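Local coordinates for protein amidohydrolase (Pseudomonas aeruginosa, PDB 2I5G) that probably acts as a metal-dependent dipeptidase of the membrane dipeptidase (peptidase M19) family, built on a TIM-barrel fold, at residues Gln48-Val51 with Asn52-Ala56; Glu106-Gln110 with Leu111-Ile115; His256-Phe259 with Glu260-Thr263. The protein carries 2 engineered substitutions. All blocks are in the same frame, centred on the assembly; numbering follows the deposited sequence.

Contact 1: residues Gln48-Val51 with Asn52-Ala56; sequences QATV and NNITA. Engineered in segment 52-56: Thr-55 (natural residue Ala).
Thr-50 and Ile-54 meet one turn apart on helix 47-63, an amphipathic alpha helix that follows strand 36-40 of the TIM barrel and packs its inner face against its neighbours. The inner side is the tight one. With chi1 at -66°, CG1 of Ile-54 lies beside its own backbone N, which leads it back along the helix to within 3.4 Å of Thr-50 O, while the tips Thr-50 CG2 and Ile-54 CD1 stand 4.4 Å apart. Phe-108 of helix 103-110 covers this ridge together with Phe-92 and Tyr-90 of strand 86-92. The hydroxyl of the buried Thr-50 is not stranded there: its OG1 is hydrogen-bonded to Gly-46 O and to Ser-42 OG. Asn-53 is turned to the preceding loop, where its ND2 bonds both Val-41 O and Glu-45 OE1, tying the helix to the loop that follows strand 36-40.

The opposite character prevails at Gln-48, Asn-52 and the engineered Thr-55, which are exposed. Here the side chains of Gln-48 and Asn-52 scarcely touch, CG of the first staying 4.4 Å from OD1 of the second. Instead a water joins their amides: it donates to Asn-52 OD1 at 3.2 Å and accepts a weak bond from Gln-48 NE2, also at 3.2 Å. The same two residues share the helical bond from Asn-52 N to Gln-48 O, 2.9 Å long.

Contact 2: residues Glu106-Gln110 with Leu111-Ile115; sequences EVFKQ and LGVGI
Val-107 and Leu-111 lie side by side and point the same way, Val-107 CG1 touching Leu-111 CD1 at 4.1 Å. The leucine reaches this place because its CG sits beside its own backbone N (chi1 -64°), which swings the branch back over the last helical turn. The same CD1 also approaches the ring of Phe-108 obliquely, at its CD1 atom. Phe-108 itself is buried, meeting Phe-92 edge to face and the ring of Phe-47, the first residue of helix 47-63, with the planes at about 60°. Its CB, rather than its ring, makes the closest side-chain approach to Val-113, lying 3.8 Å from CG2.

Val-113 is brought back to Phe-108 by a Schellman motif that ends helix 103-110 and turns the chain into strand 113-117, within the beta-alpha-beta unit begun by strand 86-92. Gly-112, with a positive phi of 97°, is its C-prime residue. Gly-112 N bonds to Lys-109 O at 3.1 Å, and Val-113 N reaches back to Phe-108 O at 3.0 Å. That carbonyl oxygen accepts a second bond from Leu-111 N at 2.8 Å, the two donors arriving from opposite faces of the carbonyl plane.

Lys-109 leaves on another side of the helix. A bend at chi2 (64°) in an otherwise extended chain lays its CD 3.6 Å from Val-113 O and carries the ammonium group along the start of the strand, where NZ is hydrogen-bonded to Gly-152 O and Lys-109 forms a cation-pi contact with Trp-323.

Contact 3: residues His256-Phe259 with Glu260-Thr263; sequences HDFF and EWLT
His-256 and Glu-260 face each other across one turn of helix 256-263, a short alpha helix that follows strand 244-246 of the barrel. The glutamate's CG lies over one face of the imidazole in a CH-pi contact, 4.1 Å from the ring centroid and displaced toward the rim. Bent at chi2 (-62°), the glutamate brings its carboxylate nearly parallel to the ring, the two planes 7° apart. The negative charge has its partner in Arg-271, whose NH2 forms a salt bridge with Glu-260 OE2.

On another side of the helix, Phe-258 meets Leu-262 and Trp-261 at a slant. CD1 of the leucine stands over one face of the phenylalanine ring, offset to its rim, while Leu-262 CD2 makes the nearer touch, 3.6 Å from Phe-258 CE2. The indole presents CE3 to Phe-258 CD1 at 4.2 Å and packs edge to face with Trp-44. Phe-258 also stacks with His-254, and its CD2 stands over the centre of the Phe-259 ring, 4.1 Å above that plane.

Further along, Phe-259 O receives the backbone N of Thr-263 at 2.9 Å; the threonine hydroxyl OG1 lies 2.9 Å from Phe-259 O and 3.1 Å from Glu-260 O, and its one proton can serve either.

The buried sides of contacts 1 and 2 pack against each other, their centres 12 Å apart. Phe-108 of contact 2 fits against helix 47-63, its CE1 lying 3.7 Å from Thr-50 CG2 and 3.9 Å from Val-51 CG2, and Ile-54 CD1 also reaches Val-113 CG2 at 3.9 Å. Helices 47-63 and 103-110, which follow the paired strands 36-40 and 86-92, are packed together here. Contact 3 stands apart, centred about 19 Å from contact 1 and 26 Å from contact 2. Its nearest atoms are about 7 Å from contact 1, but Glu-45 touches Trp-261 and bonds Asn-53. In TIM-barrel enzymes active sites lie at the C-terminal strand ends, the side from which strand 244-246 leads to helix 256-263.

Contact 1: residues Gln48-Val51 with Asn52-Ala56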
ATOM      1  N   GLN A  48      -2.441   6.489 -13.745  1.00  6.66           N
ATOM      2  CA  GLN A  48      -3.199   6.887 -14.926  1.00  7.95           C
ATOM      3  C   GLN A  48      -4.540   7.568 -14.647  1.00  8.05           C
ATOM      4  O   GLN A  48      -4.903   8.516 -15.341  1.00  9.22           O
ATOM      5  CB  GLN A  48      -3.407   5.687 -15.866  1.00  7.64           C
ATOM      6  CG  GLN A  48      -4.048   6.051 -17.216  1.00  7.59           C
ATOM      7  CD  GLN A  48      -3.610   5.137 -18.355  1.00  6.49           C
ATOM      8  OE1 GLN A  48      -2.883   4.176 -18.142  1.00  7.48           O
ATOM      9  NE2 GLN A  48      -4.053   5.440 -19.568  1.00  4.61           N
ATOM     10  N   ALA A  49      -5.284   7.108 -13.650  1.00 15.23           N
ATOM     11  CA  ALA A  49      -6.565   7.752 -13.371  1.00 16.12           C
ATOM     12  C   ALA A  49      -6.316   9.183 -12.891  1.00 16.23           C
ATOM     13  O   ALA A  49      -7.102  10.082 -13.177  1.00 17.16           O
ATOM     14  CB  ALA A  49      -7.365   6.958 -12.323  1.00  4.06           C
ATOM     15  N   THR A  50      -5.217   9.389 -12.167  1.00 10.67           N
ATOM     16  CA  THR A  50      -4.879  10.723 -11.684  1.00  9.70           C
ATOM     17  C   THR A  50      -4.475  11.590 -12.876  1.00  9.79           C
ATOM     18  O   THR A  50      -4.871  12.755 -12.978  1.00  9.66           O
ATOM     19  CB  THR A  50      -3.715  10.678 -10.650  1.00 13.47           C
ATOM     20  OG1 THR A  50      -4.171  10.049  -9.442  1.00 10.08           O
ATOM     21  CG2 THR A  50      -3.216  12.086 -10.334  1.00 10.90           C
ATOM     22  N   VAL A  51      -3.683  11.013 -13.777  1.00  9.66           N
ATOM     23  CA  VAL A  51      -3.243  11.723 -14.973  1.00  9.18           C
ATOM     24  C   VAL A  51      -4.475  12.197 -15.743  1.00  9.35           C
ATOM     25  O   VAL A  51      -4.501  13.306 -16.273  1.00 10.06           O
ATOM     26  CB  VAL A  51      -2.388  10.800 -15.885  1.00  4.00           C
ATOM     27  CG1 VAL A  51      -2.100  11.477 -17.213  1.00  1.14           C
ATOM     28  CG2 VAL A  51      -1.089  10.451 -15.185  1.00  3.94           C
ATOM     29  N   ASN A  52      -5.499  11.356 -15.792  1.00  6.02           N
ATOM     30  CA  ASN A  52      -6.728  11.702 -16.498  1.00  8.05           C
ATOM     31  C   ASN A  52      -7.399  12.934 -15.905  1.00  7.38           C
ATOM     32  O   ASN A  52      -7.909  13.793 -16.637  1.00  6.10           O
ATOM     33  CB  ASN A  52      -7.699  10.525 -16.470  1.00 17.90           C
ATOM     34  CG  ASN A  52      -7.306   9.427 -17.434  1.00 21.35           C
ATOM     35  OD1 ASN A  52      -7.855   8.325 -17.393  1.00 24.96           O
ATOM     36  ND2 ASN A  52      -6.359   9.724 -18.317  1.00 21.21           N
ATOM     37  N   ASN A  53      -7.407  13.013 -14.579  1.00  4.37           N
ATOM     38  CA  ASN A  53      -8.013  14.145 -13.903  1.00  4.46           C
ATOM     39  C   ASN A  53      -7.249  15.413 -14.257  1.00  5.45           C
ATOM     40  O   ASN A  53      -7.831  16.492 -14.366  1.00  5.54           O
ATOM     41  CB  ASN A  53      -7.992  13.943 -12.388  1.00  8.41           C
ATOM     42  CG  ASN A  53      -8.911  12.830 -11.937  1.00 10.11           C
ATOM     43  OD1 ASN A  53      -9.913  12.543 -12.587  1.00 12.14           O
ATOM     44  ND2 ASN A  53      -8.588  12.210 -10.805  1.00  9.60           N
ATOM     45  N   ILE A  54      -5.939  15.276 -14.435  1.00  7.93           N
ATOM     46  CA  ILE A  54      -5.103  16.413 -14.771  1.00  8.38           C
ATOM     47  C   ILE A  54      -5.392  16.861 -16.205  1.00 10.33           C
ATOM     48  O   ILE A  54      -5.449  18.063 -16.497  1.00  9.20           O
ATOM     49  CB  ILE A  54      -3.606  16.060 -14.589  1.00 13.03           C
ATOM     50  CG1 ILE A  54      -3.325  15.822 -13.102  1.00 12.07           C
ATOM     51  CG2 ILE A  54      -2.723  17.175 -15.129  1.00 12.24           C
ATOM     52  CD1 ILE A  54      -1.873  15.542 -12.775  1.00 10.81           C
ATOM     53  N   THR A  55      -5.579  15.891 -17.096  1.00  8.89           N
ATOM     54  CA  THR A  55      -5.890  16.200 -18.484  1.00  7.82           C
ATOM     55  C   THR A  55      -7.221  16.944 -18.509  1.00  7.56           C
ATOM     56  O   THR A  55      -7.356  17.983 -19.158  1.00  7.24           O
ATOM     57  CB  THR A  55      -5.998  14.912 -19.336  1.00 16.05           C
ATOM     58  OG1 THR A  55      -4.680  14.425 -19.633  1.00 16.23           O
ATOM     59  CG2 THR A  55      -6.753  15.183 -20.639  1.00 14.24           C
ATOM     60  N   ALA A  56      -8.196  16.406 -17.784  1.00  9.86           N
ATOM     61  CA  ALA A  56      -9.514  17.021 -17.713  1.00  9.62           C
ATOM     62  C   ALA A  56      -9.427  18.417 -17.098  1.00  8.83           C
ATOM     63  O   ALA A  56     -10.149  19.327 -17.504  1.00  9.37           O
ATOM     64  CB  ALA A  56     -10.452  16.147 -16.898  1.00  3.82           C
TER
HETATM   65  O   HOH W   1      -7.213   6.004 -19.478  1.00 20.57           O

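Contact 2: residues Glu106-Gln110 with Leu111-Ile115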
ATOM      1  N   GLU A 106       8.590  13.098  -9.737  1.00 13.40           N
ATOM      2  CA  GLU A 106       9.088  14.106 -10.664  1.00 15.87           C
ATOM      3  C   GLU A 106       8.150  14.297 -11.861  1.00 16.03           C
ATOM      4  O   GLU A 106       8.045  15.396 -12.406  1.00 17.88           O
ATOM      5  CB  GLU A 106      10.480  13.709 -11.147  1.00 33.99           C
ATOM      6  CG  GLU A 106      11.070  14.613 -12.210  1.00 40.41           C
ATOM      7  CD  GLU A 106      12.514  14.267 -12.507  1.00 44.17           C
ATOM      8  OE1 GLU A 106      12.799  13.079 -12.788  1.00 46.42           O
ATOM      9  OE2 GLU A 106      13.365  15.180 -12.456  1.00 45.45           O
ATOM     10  N   VAL A 107       7.471  13.225 -12.266  1.00 14.47           N
ATOM     11  CA  VAL A 107       6.547  13.266 -13.396  1.00 12.45           C
ATOM     12  C   VAL A 107       5.369  14.187 -13.119  1.00 12.40           C
ATOM     13  O   VAL A 107       5.015  15.028 -13.949  1.00 13.00           O
ATOM     14  CB  VAL A 107       5.970  11.861 -13.722  1.00  9.06           C
ATOM     15  CG1 VAL A 107       4.932  11.974 -14.831  1.00  5.97           C
ATOM     16  CG2 VAL A 107       7.081  10.912 -14.138  1.00  6.05           C
ATOM     17  N   PHE A 108       4.749  14.019 -11.955  1.00 10.67           N
ATOM     18  CA  PHE A 108       3.596  14.840 -11.607  1.00 10.17           C
ATOM     19  C   PHE A 108       3.995  16.284 -11.392  1.00 10.43           C
ATOM     20  O   PHE A 108       3.249  17.205 -11.733  1.00 10.68           O
ATOM     21  CB  PHE A 108       2.895  14.278 -10.369  1.00  5.75           C
ATOM     22  CG  PHE A 108       2.022  13.094 -10.664  1.00  4.12           C
ATOM     23  CD1 PHE A 108       0.968  13.206 -11.571  1.00  4.39           C
ATOM     24  CD2 PHE A 108       2.253  11.867 -10.048  1.00  1.66           C
ATOM     25  CE1 PHE A 108       0.155  12.111 -11.859  1.00  3.49           C
ATOM     26  CE2 PHE A 108       1.448  10.764 -10.329  1.00  1.14           C
ATOM     27  CZ  PHE A 108       0.394  10.886 -11.238  1.00  1.70           C
ATOM     28  N   LYS A 109       5.178  16.479 -10.825  1.00 10.99           N
ATOM     29  CA  LYS A 109       5.681  17.820 -10.603  1.00 10.31           C
ATOM     30  C   LYS A 109       5.759  18.497 -11.964  1.00 11.36           C
ATOM     31  O   LYS A 109       5.390  19.662 -12.098  1.00 13.90           O
ATOM     32  CB  LYS A 109       7.065  17.768  -9.961  1.00  4.03           C
ATOM     33  CG  LYS A 109       7.752  19.117  -9.846  1.00  3.42           C
ATOM     34  CD  LYS A 109       7.014  20.081  -8.940  1.00  1.14           C
ATOM     35  CE  LYS A 109       7.702  21.440  -8.980  1.00  1.14           C
ATOM     36  NZ  LYS A 109       7.072  22.428  -8.070  1.00  1.14           N
ATOM     37  N   GLN A 110       6.237  17.763 -12.973  1.00  6.07           N
ATOM     38  CA  GLN A 110       6.340  18.300 -14.332  1.00  5.13           C
ATOM     39  C   GLN A 110       4.961  18.584 -14.923  1.00  4.81           C
ATOM     40  O   GLN A 110       4.835  19.329 -15.896  1.00  6.15           O
ATOM     41  CB  GLN A 110       7.079  17.332 -15.257  1.00  4.65           C
ATOM     42  CG  GLN A 110       8.557  17.148 -14.954  1.00  6.99           C
ATOM     43  CD  GLN A 110       9.313  16.499 -16.104  1.00 10.08           C
ATOM     44  OE1 GLN A 110       8.717  16.028 -17.073  1.00 11.64           O
ATOM     45  NE2 GLN A 110      10.636  16.470 -15.998  1.00 13.32           N
ATOM     46  N   LEU A 111       3.929  17.982 -14.338  1.00  5.25           N
ATOM     47  CA  LEU A 111       2.568  18.185 -14.814  1.00  5.12           C
ATOM     48  C   LEU A 111       1.821  19.253 -14.021  1.00  4.79           C
ATOM     49  O   LEU A 111       0.627  19.449 -14.203  1.00  5.12           O
ATOM     50  CB  LEU A 111       1.803  16.861 -14.781  1.00  4.35           C
ATOM     51  CG  LEU A 111       2.386  15.813 -15.737  1.00  5.63           C
ATOM     52  CD1 LEU A 111       1.717  14.471 -15.508  1.00  4.45           C
ATOM     53  CD2 LEU A 111       2.195  16.282 -17.184  1.00  4.69           C
ATOM     54  N   GLY A 112       2.529  19.944 -13.135  1.00 14.61           N
ATOM     55  CA  GLY A 112       1.899  20.997 -12.364  1.00 13.95           C
ATOM     56  C   GLY A 112       1.414  20.665 -10.964  1.00 14.54           C
ATOM     57  O   GLY A 112       0.689  21.455 -10.370  1.00 16.69           O
ATOM     58  N   VAL A 113       1.790  19.513 -10.424  1.00  9.98           N
ATOM     59  CA  VAL A 113       1.364  19.162  -9.073  1.00  9.22           C
ATOM     60  C   VAL A 113       2.358  19.749  -8.075  1.00  9.25           C
ATOM     61  O   VAL A 113       3.558  19.505  -8.174  1.00 10.60           O
ATOM     62  CB  VAL A 113       1.303  17.638  -8.879  1.00 12.23           C
ATOM     63  CG1 VAL A 113       0.846  17.318  -7.473  1.00 12.10           C
ATOM     64  CG2 VAL A 113       0.362  17.026  -9.898  1.00 12.50           C
ATOM     65  N   GLY A 114       1.856  20.516  -7.113  1.00  7.46           N
ATOM     66  CA  GLY A 114       2.743  21.142  -6.143  1.00  7.82           C
ATOM     67  C   GLY A 114       2.548  20.775  -4.684  1.00  7.54           C
ATOM     68  O   GLY A 114       3.360  21.140  -3.842  1.00  6.88           O
ATOM     69  N   ILE A 115       1.473  20.062  -4.378  1.00 12.06           N
ATOM     70  CA  ILE A 115       1.212  19.655  -3.005  1.00 13.78           C
ATOM     71  C   ILE A 115       0.651  18.236  -3.002  1.00 15.89           C
ATOM     72  O   ILE A 115      -0.250  17.911  -3.771  1.00 17.36           O
ATOM     73  CB  ILE A 115       0.204  20.611  -2.314  1.00 10.07           C
ATOM     74  CG1 ILE A 115       0.717  22.048  -2.394  1.00 13.02           C
ATOM     75  CG2 ILE A 115       0.026  20.216  -0.849  1.00 10.74           C
ATOM     76  CD1 ILE A 115      -0.140  23.067  -1.662  1.00 14.93           C
TER

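Contact 3: residues His256-Phe259 with Glu260-Thr263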
ATOM      1  N   HIS A 256     -24.311  13.467  -3.323  1.00 13.46           N
ATOM      2  CA  HIS A 256     -24.351  12.226  -2.550  1.00 13.77           C
ATOM      3  C   HIS A 256     -23.285  11.193  -2.911  1.00 12.64           C
ATOM      4  O   HIS A 256     -22.577  10.693  -2.042  1.00 11.15           O
ATOM      5  CB  HIS A 256     -25.740  11.588  -2.698  1.00 40.43           C
ATOM      6  CG  HIS A 256     -26.003  10.479  -1.728  1.00 42.97           C
ATOM      7  ND1 HIS A 256     -26.114  10.689  -0.370  1.00 44.58           N
ATOM      8  CD2 HIS A 256     -26.156   9.147  -1.918  1.00 43.97           C
ATOM      9  CE1 HIS A 256     -26.324   9.534   0.235  1.00 45.57           C
ATOM     10  NE2 HIS A 256     -26.354   8.583  -0.681  1.00 45.05           N
ATOM     11  N   ASP A 257     -23.192  10.860  -4.193  1.00  8.40           N
ATOM     12  CA  ASP A 257     -22.219   9.883  -4.661  1.00  8.29           C
ATOM     13  C   ASP A 257     -20.802  10.272  -4.240  1.00  7.88           C
ATOM     14  O   ASP A 257     -20.010   9.416  -3.836  1.00  5.95           O
ATOM     15  CB  ASP A 257     -22.296   9.764  -6.192  1.00 27.68           C
ATOM     16  CG  ASP A 257     -23.602   9.133  -6.672  1.00 30.92           C
ATOM     17  OD1 ASP A 257     -24.637   9.300  -5.995  1.00 36.24           O
ATOM     18  OD2 ASP A 257     -23.598   8.480  -7.737  1.00 30.43           O
ATOM     19  N   PHE A 258     -20.495  11.566  -4.334  1.00 20.48           N
ATOM     20  CA  PHE A 258     -19.179  12.100  -3.984  1.00 19.73           C
ATOM     21  C   PHE A 258     -18.808  11.898  -2.521  1.00 20.36           C
ATOM     22  O   PHE A 258     -17.668  11.560  -2.209  1.00 20.14           O
ATOM     23  CB  PHE A 258     -19.121  13.591  -4.311  1.00 13.11           C
ATOM     24  CG  PHE A 258     -17.831  14.264  -3.909  1.00 11.57           C
ATOM     25  CD1 PHE A 258     -16.683  14.112  -4.672  1.00  9.31           C
ATOM     26  CD2 PHE A 258     -17.778  15.080  -2.777  1.00 10.73           C
ATOM     27  CE1 PHE A 258     -15.496  14.772  -4.317  1.00  8.88           C
ATOM     28  CE2 PHE A 258     -16.599  15.741  -2.416  1.00  8.51           C
ATOM     29  CZ  PHE A 258     -15.460  15.586  -3.187  1.00  8.34           C
ATOM     30  N   PHE A 259     -19.761  12.122  -1.621  1.00 14.28           N
ATOM     31  CA  PHE A 259     -19.493  11.955  -0.200  1.00 13.46           C
ATOM     32  C   PHE A 259     -19.367  10.496   0.200  1.00 13.11           C
ATOM     33  O   PHE A 259     -18.509  10.145   1.013  1.00 13.78           O
ATOM     34  CB  PHE A 259     -20.562  12.672   0.630  1.00 13.07           C
ATOM     35  CG  PHE A 259     -20.391  14.162   0.636  1.00 12.65           C
ATOM     36  CD1 PHE A 259     -19.296  14.737   1.267  1.00 12.95           C
ATOM     37  CD2 PHE A 259     -21.263  14.981  -0.072  1.00 12.28           C
ATOM     38  CE1 PHE A 259     -19.062  16.114   1.183  1.00 13.96           C
ATOM     39  CE2 PHE A 259     -21.044  16.352  -0.163  1.00 11.71           C
ATOM     40  CZ  PHE A 259     -19.939  16.922   0.466  1.00 13.62           C
ATOM     41  N   GLU A 260     -20.204   9.642  -0.378  1.00 19.36           N
ATOM     42  CA  GLU A 260     -20.136   8.214  -0.077  1.00 20.56           C
ATOM     43  C   GLU A 260     -18.778   7.687  -0.528  1.00 18.76           C
ATOM     44  O   GLU A 260     -18.197   6.798   0.094  1.00 17.78           O
ATOM     45  CB  GLU A 260     -21.262   7.466  -0.798  1.00 26.68           C
ATOM     46  CG  GLU A 260     -22.641   7.778  -0.241  1.00 30.12           C
ATOM     47  CD  GLU A 260     -22.776   7.367   1.217  1.00 32.60           C
ATOM     48  OE1 GLU A 260     -22.797   6.147   1.494  1.00 34.08           O
ATOM     49  OE2 GLU A 260     -22.849   8.264   2.085  1.00 33.18           O
ATOM     50  N   TRP A 261     -18.282   8.268  -1.615  1.00 17.04           N
ATOM     51  CA  TRP A 261     -17.000   7.911  -2.207  1.00 17.21           C
ATOM     52  C   TRP A 261     -15.848   8.302  -1.287  1.00 17.45           C
ATOM     53  O   TRP A 261     -14.827   7.619  -1.206  1.00 18.51           O
ATOM     54  CB  TRP A 261     -16.861   8.633  -3.545  1.00 17.62           C
ATOM     55  CG  TRP A 261     -15.618   8.319  -4.276  1.00 17.92           C
ATOM     56  CD1 TRP A 261     -15.231   7.100  -4.752  1.00 19.56           C
ATOM     57  CD2 TRP A 261     -14.611   9.248  -4.678  1.00 17.02           C
ATOM     58  NE1 TRP A 261     -14.046   7.215  -5.437  1.00 18.71           N
ATOM     59  CE2 TRP A 261     -13.643   8.523  -5.407  1.00 17.55           C
ATOM     60  CE3 TRP A 261     -14.434  10.625  -4.499  1.00 17.36           C
ATOM     61  CZ2 TRP A 261     -12.513   9.129  -5.962  1.00 18.78           C
ATOM     62  CZ3 TRP A 261     -13.307  11.231  -5.053  1.00 17.45           C
ATOM     63  CH2 TRP A 261     -12.365  10.480  -5.776  1.00 18.19           C
ATOM     64  N   LEU A 262     -16.022   9.418  -0.600  1.00 12.45           N
ATOM     65  CA  LEU A 262     -15.023   9.912   0.321  1.00 12.92           C
ATOM     66  C   LEU A 262     -15.077   9.136   1.642  1.00 13.59           C
ATOM     67  O   LEU A 262     -14.078   9.032   2.343  1.00 13.45           O
ATOM     68  CB  LEU A 262     -15.270  11.405   0.579  1.00  8.08           C
ATOM     69  CG  LEU A 262     -14.303  12.460   0.021  1.00  8.31           C
ATOM     70  CD1 LEU A 262     -13.950  12.180  -1.417  1.00  5.05           C
ATOM     71  CD2 LEU A 262     -14.942  13.833   0.152  1.00  4.86           C
ATOM     72  N   THR A 263     -16.232   8.568   1.975  1.00 19.56           N
ATOM     73  CA  THR A 263     -16.366   7.860   3.247  1.00 20.75           C
ATOM     74  C   THR A 263     -16.158   6.344   3.286  1.00 20.69           C
ATOM     75  O   THR A 263     -16.155   5.746   4.370  1.00 20.85           O
ATOM     76  CB  THR A 263     -17.714   8.187   3.895  1.00 23.07           C
ATOM     77  OG1 THR A 263     -18.765   7.984   2.941  1.00 26.19           O
ATOM     78  CG2 THR A 263     -17.728   9.633   4.370  1.00 22.66           C
TER